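Local structure of ribosome biogenesis GTPase A (Thermotoga maritima, 3CNL) at residues 17-22 with 40-45; 34-39 with 162-167; 85-90 with 141-146; 187-192 with 198-203. The protein binds and probably hydrolyses GTP, and is probably required, through binding to 23S rRNA, for a late step in assembly of the 50S ribosomal subunit. All blocks are in the same frame, centred on the assembly; numbering follows the deposited sequence.

Overall arrangement
Interactions 1 and 3 lie within the circularly permuted GTPase domain, interaction 2 joins one of its loops to helix 162-170, and interaction 4 lies in the helices beyond. Interactions 1 and 2 share the loop between strands 24-30 and 48-54: Phe44 CE2 packs on Ala39 CB at 3.6 Å. Helices 162-170 and 182-196 join interaction 2 to interaction 4 through a salt bridge from Asp163 to Arg187. Interaction 3 stands apart, its nearest atoms about 10 Å from interaction 1 and its centre about 41 Å from that of interaction 4. The side chains of Val42 and Arg87 are each about 13 Å from the GTP analogue, and the side chain of Ala36 is about 9 Å from that of Thr110 of the nucleotide site.

Interaction 1: residues 17-22 with 40-45; sequences DLLRLV and YGVDFS
At one side of the GTPase sheet, the C-terminal end of helix 13-19 meets the loop that leads from strand 24-30 to strand 48-54, and Leu19 makes the whole contact from the helix side, against Val42, Asp43 and Phe44. Its two methyl groups divide the work. CD2 goes to Val42, 3.7 Å from CG2, and also comes within 4.0 Å of the backbone O of Asp43. CD1 reaches the Phe44 ring, coming obliquely to CE1 at 4.2 Å. Val42 presents CG2 because that methyl lies anti to the backbone N, while one face of the Phe44 ring has the carbonyl O of Val42 over its centre. The fold is that of a P-loop GTPase whose sequence motifs are circularly permuted, and the contact lies over the strands of its sheet: Leu19 also touches Leu103 and Val25, and Phe44 rests on Val105 and Val25. Leu19 to Val22 form a type I turn, closed by Val22 N to Leu19 O at 3.1 Å. Lys47 NZ ties both ends of the turn, donating to the carbonyl oxygens of Leu19 and Val22. In the loop, an Asx turn fixes the backbone around Phe44: Ser45 N donates to Asp43 OD1 at 2.9 Å, meeting the anti side of the carboxylate 30° out of its plane.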
loop_
_atom_site.group_PDB
_atom_site.type_symbol
_atom_site.label_atom_id
_atom_site.label_comp_id
_atom_site.label_asym_id
_atom_site.label_seq_id
_atom_site.Cartn_x
_atom_site.Cartn_y
_atom_site.Cartn_z
ATOM N N ASP A 17 16.766 10.621 9.041
ATOM C CA ASP A 17 16.615 11.791 9.915
ATOM C C ASP A 17 15.343 11.719 10.749
ATOM O O ASP A 17 15.310 12.186 11.893
ATOM C CB ASP A 17 16.637 13.104 9.114
ATOM C CG ASP A 17 17.991 13.375 8.444
ATOM O OD1 ASP A 17 17.993 13.970 7.343
ATOM O OD2 ASP A 17 19.048 12.996 9.002
ATOM N N LEU A 18 14.286 11.148 10.181
ATOM C CA LEU A 18 13.020 11.043 10.915
ATOM C C LEU A 18 13.113 9.915 11.932
ATOM O O LEU A 18 12.546 10.008 13.016
ATOM C CB LEU A 18 11.830 10.825 9.976
ATOM C CG LEU A 18 11.376 11.972 9.069
ATOM C CD1 LEU A 18 10.165 11.555 8.266
ATOM C CD2 LEU A 18 11.042 13.206 9.867
ATOM N N LEU A 19 13.844 8.865 11.569
ATOM C CA LEU A 19 14.014 7.669 12.396
ATOM C C LEU A 19 14.718 7.962 13.711
ATOM O O LEU A 19 14.463 7.293 14.717
ATOM C CB LEU A 19 14.807 6.606 11.630
ATOM C CG LEU A 19 14.199 5.284 11.151
ATOM C CD1 LEU A 19 12.682 5.205 11.254
ATOM C CD2 LEU A 19 14.670 5.011 9.724
ATOM N N ARG A 20 15.609 8.953 13.705
ATOM C CA ARG A 20 16.382 9.277 14.905
ATOM C C ARG A 20 15.488 9.816 16.021
ATOM O O ARG A 20 15.841 9.746 17.194
ATOM C CB ARG A 20 17.520 10.258 14.584
ATOM C CG ARG A 20 18.611 9.660 13.704
ATOM C CD ARG A 20 19.928 10.402 13.872
ATOM N NE ARG A 20 20.154 11.413 12.844
ATOM C CZ ARG A 20 20.844 11.205 11.721
ATOM N NH1 ARG A 20 21.369 10.010 11.464
ATOM N NH2 ARG A 20 21.005 12.194 10.845
ATOM N N LEU A 21 14.329 10.352 15.636
ATOM C CA LEU A 21 13.369 10.913 16.589
ATOM C C LEU A 21 12.540 9.856 17.318
ATOM O O LEU A 21 11.857 10.162 18.308
ATOM C CB LEU A 21 12.416 11.892 15.878
ATOM C CG LEU A 21 12.941 13.172 15.225
ATOM C CD1 LEU A 21 11.759 13.983 14.694
ATOM C CD2 LEU A 21 13.762 14.026 16.196
ATOM N N VAL A 22 12.592 8.614 16.834
ATOM C CA VAL A 22 11.615 7.605 17.260
ATOM C C VAL A 22 12.243 6.333 17.748
ATOM O O VAL A 22 13.409 6.075 17.499
ATOM C CB VAL A 22 10.603 7.266 16.127
ATOM C CG1 VAL A 22 9.910 8.533 15.642
ATOM C CG2 VAL A 22 11.289 6.525 14.962
ATOM N N TYR A 40 11.357 -2.085 1.979
ATOM C CA TYR A 40 12.695 -2.571 1.654
ATOM C C TYR A 40 13.583 -1.380 1.299
ATOM O O TYR A 40 13.155 -0.465 0.591
ATOM C CB TYR A 40 12.609 -3.527 0.470
ATOM C CG TYR A 40 13.597 -4.670 0.480
ATOM C CD1 TYR A 40 13.198 -5.952 0.868
ATOM C CD2 TYR A 40 14.916 -4.490 0.068
ATOM C CE1 TYR A 40 14.093 -7.031 0.861
ATOM C CE2 TYR A 40 15.822 -5.558 0.062
ATOM C CZ TYR A 40 15.402 -6.829 0.461
ATOM O OH TYR A 40 16.287 -7.897 0.461
ATOM N N GLY A 41 14.811 -1.381 1.812
ATOM C CA GLY A 41 15.741 -0.287 1.562
ATOM C C GLY A 41 16.128 0.435 2.835
ATOM O O GLY A 41 17.304 0.757 3.035
ATOM N N VAL A 42 15.144 0.685 3.698
ATOM C CA VAL A 42 15.377 1.417 4.945
ATOM C C VAL A 42 15.512 0.452 6.139
ATOM O O VAL A 42 14.795 -0.542 6.238
ATOM C CB VAL A 42 14.331 2.577 5.155
ATOM C CG1 VAL A 42 12.957 2.194 4.650
ATOM C CG2 VAL A 42 14.268 3.049 6.602
ATOM N N ASP A 43 16.471 0.745 7.011
ATOM C CA ASP A 43 16.830 -0.125 8.122
ATOM C C ASP A 43 16.018 0.244 9.362
ATOM O O ASP A 43 16.182 1.334 9.907
ATOM C CB ASP A 43 18.336 0.002 8.404
ATOM C CG ASP A 43 18.860 -1.045 9.374
ATOM O OD1 ASP A 43 18.067 -1.807 9.955
ATOM O OD2 ASP A 43 20.095 -1.113 9.556
ATOM N N PHE A 44 15.137 -0.670 9.776
ATOM C CA PHE A 44 14.313 -0.524 10.985
ATOM C C PHE A 44 14.745 -1.502 12.075
ATOM O O PHE A 44 13.992 -1.726 13.030
ATOM C CB PHE A 44 12.830 -0.824 10.712
ATOM C CG PHE A 44 12.204 -0.008 9.625
ATOM C CD1 PHE A 44 12.440 1.355 9.517
ATOM C CD2 PHE A 44 11.330 -0.611 8.727
ATOM C CE1 PHE A 44 11.838 2.101 8.519
ATOM C CE2 PHE A 44 10.717 0.126 7.732
ATOM C CZ PHE A 44 10.977 1.485 7.623
ATOM N N SER A 45 15.924 -2.110 11.936
ATOM C CA SER A 45 16.364 -3.147 12.893
ATOM C C SER A 45 16.707 -2.634 14.312
ATOM O O SER A 45 16.839 -3.432 15.246
ATOM C CB SER A 45 17.515 -3.997 12.309
ATOM O OG SER A 45 18.614 -3.186 11.914
#

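Interaction 2: residues 34-39 with 162-167; sequences PFATSA and EDLAAK
Ala36 packs against helix 162-170, joining the loop after strand 24-30 of the circularly permuted GTPase domain to the first helix after strand 147-154. The apolar contacts all centre on this one small residue. Its CB lies 3.6 Å from Lys167 CB and 3.9 Å from Leu164 CD1, two positions three residues apart on the same helical side. Leu164 holds CG anti to its backbone N (chi1 177°), which carries CD1 over the Ala36 backbone, where it comes 3.7 Å from both the CA and the carbonyl O. With the CA atoms of Ala36 and Leu164 only 5.9 Å apart, loop and helix run close together, and a methyl is all that Ala36 puts between them.

Polar bonds fix the shape of each partner. A type I turn runs from Phe35 to Ser38, and Phe35 O accepts both Ser38 N and Ser38 OG, the hydroxyl in the carbonyl plane. Lys157 NZ donates to the carbonyl oxygens of Ala36 and Ser38. On the helix, the extended chain of Lys167 turns back one turn to Asp163, whose other oxygen OD1 bridges to Arg187; Lys167 NZ meets the syn lone pair of Asp163 OD2 at 2.7 Å.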
loop_
_atom_site.group_PDB
_atom_site.type_symbol
_atom_site.label_atom_id
_atom_site.label_comp_id
_atom_site.label_asym_id
_atom_site.label_seq_id
_atom_site.Cartn_x
_atom_site.Cartn_y
_atom_site.Cartn_z
ATOM N N PRO A 34 1.675 -7.533 0.170
ATOM C CA PRO A 34 2.587 -7.272 1.299
ATOM C C PRO A 34 4.077 -7.253 1.028
ATOM O O PRO A 34 4.793 -6.560 1.756
ATOM C CB PRO A 34 2.226 -8.372 2.320
ATOM C CG PRO A 34 0.845 -8.767 1.929
ATOM C CD PRO A 34 0.842 -8.720 0.427
ATOM N N PHE A 35 4.564 -8.007 0.037
ATOM C CA PHE A 35 5.980 -7.923 -0.304
ATOM C C PHE A 35 6.229 -6.659 -1.126
ATOM O O PHE A 35 7.130 -5.871 -0.819
ATOM C CB PHE A 35 6.485 -9.156 -1.067
ATOM C CG PHE A 35 6.815 -10.358 -0.196
ATOM C CD1 PHE A 35 7.127 -10.222 1.155
ATOM C CD2 PHE A 35 6.846 -11.627 -0.759
ATOM C CE1 PHE A 35 7.423 -11.332 1.929
ATOM C CE2 PHE A 35 7.159 -12.755 0.009
ATOM C CZ PHE A 35 7.449 -12.608 1.338
ATOM N N ALA A 36 5.407 -6.442 -2.148
ATOM C CA ALA A 36 5.602 -5.312 -3.025
ATOM C C ALA A 36 5.643 -4.021 -2.243
ATOM O O ALA A 36 6.479 -3.167 -2.536
ATOM C CB ALA A 36 4.507 -5.265 -4.141
ATOM N N THR A 37 4.760 -3.884 -1.242
ATOM C CA THR A 37 4.616 -2.642 -0.465
ATOM C C THR A 37 5.421 -2.622 0.858
ATOM O O THR A 37 5.178 -1.784 1.726
ATOM C CB THR A 37 3.128 -2.295 -0.169
ATOM O OG1 THR A 37 2.513 -3.361 0.569
ATOM C CG2 THR A 37 2.350 -2.034 -1.487
ATOM N N SER A 38 6.388 -3.523 0.977
ATOM C CA SER A 38 7.266 -3.571 2.136
ATOM C C SER A 38 8.238 -2.419 2.027
ATOM O O SER A 38 8.554 -1.980 0.917
ATOM C CB SER A 38 8.042 -4.879 2.146
ATOM O OG SER A 38 9.093 -4.833 1.208
ATOM N N ALA A 39 8.740 -1.935 3.159
ATOM C CA ALA A 39 9.661 -0.795 3.135
ATOM C C ALA A 39 11.108 -1.253 2.985
ATOM O O ALA A 39 11.975 -0.875 3.777
ATOM C CB ALA A 39 9.486 0.072 4.387
ATOM N N GLU A 162 9.948 -6.116 -13.327
ATOM C CA GLU A 162 8.687 -5.817 -13.977
ATOM C C GLU A 162 7.531 -6.187 -13.032
ATOM O O GLU A 162 6.533 -5.466 -12.932
ATOM C CB GLU A 162 8.647 -6.581 -15.300
ATOM C CG GLU A 162 7.306 -6.790 -15.925
ATOM C CD GLU A 162 7.383 -7.818 -17.041
ATOM O OE1 GLU A 162 8.050 -7.525 -18.065
ATOM O OE2 GLU A 162 6.791 -8.919 -16.880
ATOM N N ASP A 163 7.697 -7.303 -12.328
ATOM C CA ASP A 163 6.687 -7.778 -11.400
ATOM C C ASP A 163 6.452 -6.782 -10.235
ATOM O O ASP A 163 5.315 -6.498 -9.860
ATOM C CB ASP A 163 7.089 -9.147 -10.874
ATOM C CG ASP A 163 6.035 -9.747 -9.991
ATOM O OD1 ASP A 163 4.955 -10.113 -10.499
ATOM O OD2 ASP A 163 6.284 -9.861 -8.786
ATOM N N LEU A 164 7.533 -6.237 -9.684
ATOM C CA LEU A 164 7.413 -5.234 -8.607
ATOM C C LEU A 164 6.707 -3.955 -9.080
ATOM O O LEU A 164 5.808 -3.453 -8.409
ATOM C CB LEU A 164 8.786 -4.928 -7.986
ATOM C CG LEU A 164 8.798 -3.845 -6.895
ATOM C CD1 LEU A 164 7.971 -4.261 -5.684
ATOM C CD2 LEU A 164 10.241 -3.434 -6.494
ATOM N N ALA A 165 7.078 -3.451 -10.253
ATOM C CA ALA A 165 6.397 -2.286 -10.827
ATOM C C ALA A 165 4.906 -2.569 -11.055
ATOM O O ALA A 165 4.056 -1.738 -10.731
ATOM C CB ALA A 165 7.080 -1.854 -12.133
ATOM N N ALA A 166 4.594 -3.746 -11.596
ATOM C CA ALA A 166 3.223 -4.127 -11.897
ATOM C C ALA A 166 2.376 -4.139 -10.613
ATOM O O ALA A 166 1.287 -3.594 -10.592
ATOM C CB ALA A 166 3.204 -5.486 -12.558
ATOM N N LYS A 167 2.917 -4.716 -9.545
ATOM C CA LYS A 167 2.223 -4.816 -8.246
ATOM C C LYS A 167 2.031 -3.456 -7.561
ATOM O O LYS A 167 0.949 -3.151 -7.014
ATOM C CB LYS A 167 2.953 -5.819 -7.348
ATOM C CG LYS A 167 2.625 -7.267 -7.700
ATOM C CD LYS A 167 3.690 -8.222 -7.221
ATOM C CE LYS A 167 3.214 -9.659 -7.445
ATOM N NZ LYS A 167 4.309 -10.639 -7.171
#

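Interaction 3: residues 85-90 with 141-146; sequences EPRKVL and SLENGV
A long arginine side chain and one water link the start of helix 87-94 and the tight turn between strands 139-141 and 147-154, with Arg87 reaching Leu142 and Glu143. The backbones stay well apart, 11.2 Å between the CA atoms of Arg87 and Leu142, so the side chains make the contact. Arg87 is fully extended from CB to NE, with CG anti to the backbone N (chi1 -174°), and its end passes the Leu142 side chain running the opposite way: NH2 lies 3.6 Å from Leu142 CD2, oblique to the guanidinium. The water sits in the guanidinium plane, accepting from Arg87 NH2 at 2.9 Å and from Glu143 N at 3.0 Å, and so couples the arginine to the turn's backbone. Glu143 offers opposite charge without a salt bridge, its OE2 4.3 Å from Arg87 NH1. The turn itself is type I from Leu142 to Gly145, and Leu142 N bonds to Val146 O just beyond it, at 2.8 Å. A further grip on Arg87 comes from the next helix, 112-120, where NH2 also donates to Leu119 O and the chain touches Lys118, while Leu142 packs on Phe96 and on Ile148 of strand 147-154.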
loop_
_atom_site.group_PDB
_atom_site.type_symbol
_atom_site.label_atom_id
_atom_site.label_comp_id
_atom_site.label_asym_id
_atom_site.label_seq_id
_atom_site.Cartn_x
_atom_site.Cartn_y
_atom_site.Cartn_z
ATOM N N GLU A 85 -12.361 0.573 10.347
ATOM C CA GLU A 85 -12.202 -0.067 11.650
ATOM C C GLU A 85 -12.022 0.990 12.738
ATOM O O GLU A 85 -11.222 1.898 12.573
ATOM C CB GLU A 85 -11.006 -1.013 11.609
ATOM C CG GLU A 85 -10.707 -1.688 12.910
ATOM C CD GLU A 85 -9.573 -2.657 12.803
ATOM O OE1 GLU A 85 -9.837 -3.820 12.438
ATOM O OE2 GLU A 85 -8.419 -2.254 13.098
ATOM N N PRO A 86 -12.772 0.885 13.856
ATOM C CA PRO A 86 -12.779 1.938 14.889
ATOM C C PRO A 86 -11.396 2.265 15.468
ATOM O O PRO A 86 -10.570 1.373 15.608
ATOM C CB PRO A 86 -13.668 1.343 15.990
ATOM C CG PRO A 86 -14.517 0.344 15.306
ATOM C CD PRO A 86 -13.658 -0.240 14.220
ATOM N N ARG A 87 -11.170 3.538 15.789
ATOM C CA ARG A 87 -9.938 4.009 16.451
ATOM C C ARG A 87 -9.539 3.139 17.652
ATOM O O ARG A 87 -8.378 2.775 17.820
ATOM C CB ARG A 87 -10.106 5.471 16.884
ATOM C CG ARG A 87 -8.838 6.115 17.454
ATOM C CD ARG A 87 -9.060 7.560 17.873
ATOM N NE ARG A 87 -7.835 8.163 18.414
ATOM C CZ ARG A 87 -7.420 8.047 19.676
ATOM N NH1 ARG A 87 -8.116 7.326 20.567
ATOM N NH2 ARG A 87 -6.298 8.638 20.048
ATOM N N LYS A 88 -10.526 2.773 18.457
ATOM C CA LYS A 88 -10.331 1.964 19.658
ATOM C C LYS A 88 -9.765 0.576 19.366
ATOM O O LYS A 88 -8.927 0.058 20.126
ATOM C CB LYS A 88 -11.666 1.818 20.413
ATOM C CG LYS A 88 -12.612 3.021 20.295
ATOM C CD LYS A 88 -13.345 3.042 18.943
ATOM C CE LYS A 88 -14.102 4.329 18.715
ATOM N NZ LYS A 88 -13.179 5.409 18.269
ATOM N N VAL A 89 -10.250 -0.030 18.279
ATOM C CA VAL A 89 -9.829 -1.375 17.855
ATOM C C VAL A 89 -8.393 -1.335 17.306
ATOM O O VAL A 89 -7.588 -2.231 17.571
ATOM C CB VAL A 89 -10.762 -1.939 16.745
ATOM C CG1 VAL A 89 -10.255 -3.288 16.239
ATOM C CG2 VAL A 89 -12.210 -2.032 17.228
ATOM N N LEU A 90 -8.097 -0.294 16.532
ATOM C CA LEU A 90 -6.749 -0.083 15.983
ATOM C C LEU A 90 -5.728 0.050 17.101
ATOM O O LEU A 90 -4.705 -0.593 17.083
ATOM C CB LEU A 90 -6.707 1.187 15.133
ATOM C CG LEU A 90 -5.819 1.261 13.885
ATOM C CD1 LEU A 90 -5.444 2.708 13.613
ATOM C CD2 LEU A 90 -4.588 0.351 13.903
ATOM N N SER A 141 -0.101 13.251 20.978
ATOM C CA SER A 141 0.032 12.258 22.031
ATOM C C SER A 141 -1.273 11.514 22.152
ATOM O O SER A 141 -2.341 12.112 21.989
ATOM C CB SER A 141 0.370 12.937 23.357
ATOM O OG SER A 141 1.538 13.733 23.231
ATOM N N LEU A 142 -1.208 10.214 22.419
ATOM C CA LEU A 142 -2.416 9.479 22.780
ATOM C C LEU A 142 -2.795 9.859 24.217
ATOM O O LEU A 142 -2.082 10.639 24.850
ATOM C CB LEU A 142 -2.221 7.965 22.619
ATOM C CG LEU A 142 -1.830 7.448 21.220
ATOM C CD1 LEU A 142 -1.641 5.926 21.219
ATOM C CD2 LEU A 142 -2.827 7.861 20.129
ATOM N N GLU A 143 -3.919 9.326 24.706
ATOM C CA GLU A 143 -4.381 9.540 26.079
ATOM C C GLU A 143 -3.388 9.045 27.123
ATOM O O GLU A 143 -3.149 9.730 28.107
ATOM C CB GLU A 143 -5.731 8.850 26.308
ATOM C CG GLU A 143 -6.919 9.481 25.566
ATOM C CD GLU A 143 -8.203 8.686 25.751
ATOM O OE1 GLU A 143 -8.563 8.387 26.921
ATOM O OE2 GLU A 143 -8.852 8.358 24.725
ATOM N N ASN A 144 -2.815 7.858 26.901
ATOM C CA ASN A 144 -1.804 7.274 27.795
ATOM C C ASN A 144 -0.377 7.835 27.677
ATOM O O ASN A 144 0.565 7.294 28.266
ATOM C CB ASN A 144 -1.768 5.754 27.617
ATOM C CG ASN A 144 -1.194 5.306 26.256
ATOM O OD1 ASN A 144 -1.004 4.107 26.040
ATOM N ND2 ASN A 144 -0.919 6.249 25.352
ATOM N N GLY A 145 -0.204 8.896 26.901
ATOM C CA GLY A 145 1.115 9.513 26.745
ATOM C C GLY A 145 1.943 9.155 25.518
ATOM O O GLY A 145 2.883 9.895 25.177
ATOM N N VAL A 146 1.646 8.038 24.852
ATOM C CA VAL A 146 2.461 7.691 23.668
ATOM C C VAL A 146 2.457 8.772 22.577
ATOM O O VAL A 146 1.414 9.380 22.287
ATOM C CB VAL A 146 2.320 6.209 23.114
ATOM C CG1 VAL A 146 1.421 5.327 23.935
ATOM C CG2 VAL A 146 2.034 6.169 21.586
HETATM O O HOH W 1 -5.636 7.880 22.759
#

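Interaction 4: residues 187-192 with 198-203; sequences RAFEIF and IESSFS
The Phe189 ring enters the bend between helices 182-196 and 202-212 with its rim toward Ser200: the carbonyl O of Ser200 lies in the ring plane 3.6 Å from CE2, and Ser200 OG sits near that plane, 3.5 Å from CZ. Ile198 CG2 comes obliquely to the same CZ at 4.1 Å. The Phe202 ring in turn receives Phe189 CB at its edge, in plane, 3.8 Å from CD1. Phe192, one turn further along the helix, takes Ile198 CD1 obliquely on CE2 at 3.7 Å. Both phenylalanines hold CG anti to the backbone N (chi1 -179° for Phe189, 176° for Phe192), which sends their rings toward the connection. Thus Ile198 straddles them, one branch to each ring. The contact packs the connection and the start of helix 202-212 on helix 182-196; Ser201 N-caps the second helix, its OG accepting from Glu204 N. The rings of Phe205 and Phe206 add to the aromatic core around Phe189. With an alanine in place of Phe189 the ring is gone, and Ile198 CG2, Ser200 and the backbone of Phe202 would probably be left facing a gap. The contact is largely apolar; the Ser200 oxygens meet the ring at its edge, where the weakly positive C-H rim probably suits them.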
loop_
_atom_site.group_PDB
_atom_site.type_symbol
_atom_site.label_atom_id
_atom_site.label_comp_id
_atom_site.label_asym_id
_atom_site.label_seq_id
_atom_site.Cartn_x
_atom_site.Cartn_y
_atom_site.Cartn_z
ATOM N N ARG A 187 1.895 -7.262 -17.461
ATOM C CA ARG A 187 2.142 -8.013 -16.217
ATOM C C ARG A 187 1.061 -7.726 -15.174
ATOM O O ARG A 187 0.514 -8.630 -14.555
ATOM C CB ARG A 187 3.479 -7.570 -15.609
ATOM C CG ARG A 187 4.371 -8.643 -14.991
ATOM C CD ARG A 187 3.929 -9.329 -13.728
ATOM N NE ARG A 187 3.386 -10.648 -14.032
ATOM C CZ ARG A 187 3.161 -11.640 -13.172
ATOM N NH1 ARG A 187 2.610 -12.756 -13.623
ATOM N NH2 ARG A 187 3.463 -11.545 -11.882
ATOM N N ALA A 188 0.808 -6.451 -14.944
ATOM C CA ALA A 188 -0.232 -6.026 -13.995
ATOM C C ALA A 188 -1.591 -6.589 -14.379
ATOM O O ALA A 188 -2.328 -7.061 -13.519
ATOM C CB ALA A 188 -0.302 -4.503 -13.934
ATOM N N PHE A 189 -1.942 -6.511 -15.659
ATOM C CA PHE A 189 -3.215 -7.093 -16.112
ATOM C C PHE A 189 -3.224 -8.619 -15.889
ATOM O O PHE A 189 -4.199 -9.163 -15.390
ATOM C CB PHE A 189 -3.524 -6.740 -17.589
ATOM C CG PHE A 189 -4.823 -7.311 -18.072
ATOM C CD1 PHE A 189 -6.032 -6.834 -17.568
ATOM C CD2 PHE A 189 -4.846 -8.352 -18.991
ATOM C CE1 PHE A 189 -7.254 -7.388 -17.993
ATOM C CE2 PHE A 189 -6.056 -8.905 -19.419
ATOM C CZ PHE A 189 -7.252 -8.418 -18.925
ATOM N N GLU A 190 -2.124 -9.290 -16.220
ATOM C CA GLU A 190 -1.998 -10.739 -15.987
ATOM C C GLU A 190 -2.259 -11.105 -14.512
ATOM O O GLU A 190 -3.017 -12.031 -14.204
ATOM C CB GLU A 190 -0.605 -11.214 -16.426
ATOM C CG GLU A 190 -0.347 -12.700 -16.263
ATOM C CD GLU A 190 1.002 -13.098 -16.841
ATOM O OE1 GLU A 190 1.015 -13.805 -17.870
ATOM O OE2 GLU A 190 2.048 -12.676 -16.302
ATOM N N ILE A 191 -1.639 -10.361 -13.608
ATOM C CA ILE A 191 -1.825 -10.569 -12.169
ATOM C C ILE A 191 -3.275 -10.348 -11.788
ATOM O O ILE A 191 -3.874 -11.186 -11.097
ATOM C CB ILE A 191 -0.897 -9.657 -11.318
ATOM C CG1 ILE A 191 0.568 -9.994 -11.572
ATOM C CG2 ILE A 191 -1.224 -9.783 -9.797
ATOM C CD1 ILE A 191 1.508 -8.880 -11.129
ATOM N N PHE A 192 -3.851 -9.246 -12.276
ATOM C CA PHE A 192 -5.256 -8.976 -12.057
ATOM C C PHE A 192 -6.139 -10.119 -12.592
ATOM O O PHE A 192 -6.970 -10.684 -11.861
ATOM C CB PHE A 192 -5.665 -7.635 -12.688
ATOM C CG PHE A 192 -7.122 -7.352 -12.562
ATOM C CD1 PHE A 192 -7.646 -6.919 -11.350
ATOM C CD2 PHE A 192 -7.993 -7.575 -13.641
ATOM C CE1 PHE A 192 -9.001 -6.681 -11.215
ATOM C CE2 PHE A 192 -9.359 -7.339 -13.512
ATOM C CZ PHE A 192 -9.861 -6.892 -12.305
ATOM N N ILE A 198 -10.447 -13.838 -14.805
ATOM C CA ILE A 198 -10.446 -13.428 -16.202
ATOM C C ILE A 198 -9.437 -14.242 -16.973
ATOM O O ILE A 198 -8.339 -14.526 -16.489
ATOM C CB ILE A 198 -10.029 -11.953 -16.371
ATOM C CG1 ILE A 198 -11.171 -11.019 -16.042
ATOM C CG2 ILE A 198 -9.529 -11.667 -17.802
ATOM C CD1 ILE A 198 -10.765 -9.576 -16.128
ATOM N N GLU A 199 -9.856 -14.640 -18.163
ATOM C CA GLU A 199 -8.976 -14.965 -19.247
ATOM C C GLU A 199 -9.566 -14.085 -20.328
ATOM O O GLU A 199 -10.777 -14.118 -20.555
ATOM C CB GLU A 199 -9.058 -16.457 -19.616
ATOM C CG GLU A 199 -8.361 -17.385 -18.612
ATOM C CD GLU A 199 -8.576 -18.874 -18.890
ATOM O OE1 GLU A 199 -9.069 -19.239 -19.985
ATOM O OE2 GLU A 199 -8.246 -19.685 -17.995
ATOM N N SER A 200 -8.728 -13.221 -20.896
ATOM C CA SER A 200 -9.027 -12.400 -22.078
ATOM C C SER A 200 -7.675 -11.807 -22.484
ATOM O O SER A 200 -6.795 -11.698 -21.639
ATOM C CB SER A 200 -10.028 -11.283 -21.752
ATOM O OG SER A 200 -9.422 -10.268 -20.946
ATOM N N SER A 201 -7.488 -11.416 -23.742
ATOM C CA SER A 201 -6.222 -10.763 -24.081
ATOM C C SER A 201 -6.188 -9.327 -23.519
ATOM O O SER A 201 -7.223 -8.687 -23.340
ATOM C CB SER A 201 -5.924 -10.802 -25.581
ATOM O OG SER A 201 -6.370 -9.631 -26.239
ATOM N N PHE A 202 -4.987 -8.864 -23.211
ATOM C CA PHE A 202 -4.734 -7.500 -22.758
ATOM C C PHE A 202 -5.346 -6.474 -23.715
ATOM O O PHE A 202 -6.105 -5.587 -23.302
ATOM C CB PHE A 202 -3.210 -7.305 -22.634
ATOM C CG PHE A 202 -2.795 -5.901 -22.333
ATOM C CD1 PHE A 202 -2.709 -5.459 -21.020
ATOM C CD2 PHE A 202 -2.491 -5.012 -23.368
ATOM C CE1 PHE A 202 -2.321 -4.155 -20.734
ATOM C CE2 PHE A 202 -2.122 -3.701 -23.096
ATOM C CZ PHE A 202 -2.026 -3.268 -21.771
ATOM N N SER A 203 -5.011 -6.607 -24.992
ATOM C CA SER A 203 -5.483 -5.703 -26.032
ATOM C C SER A 203 -7.002 -5.638 -26.127
ATOM O O SER A 203 -7.569 -4.541 -26.196
ATOM C CB SER A 203 -4.861 -6.081 -27.387
ATOM O OG SER A 203 -3.485 -5.724 -27.366
#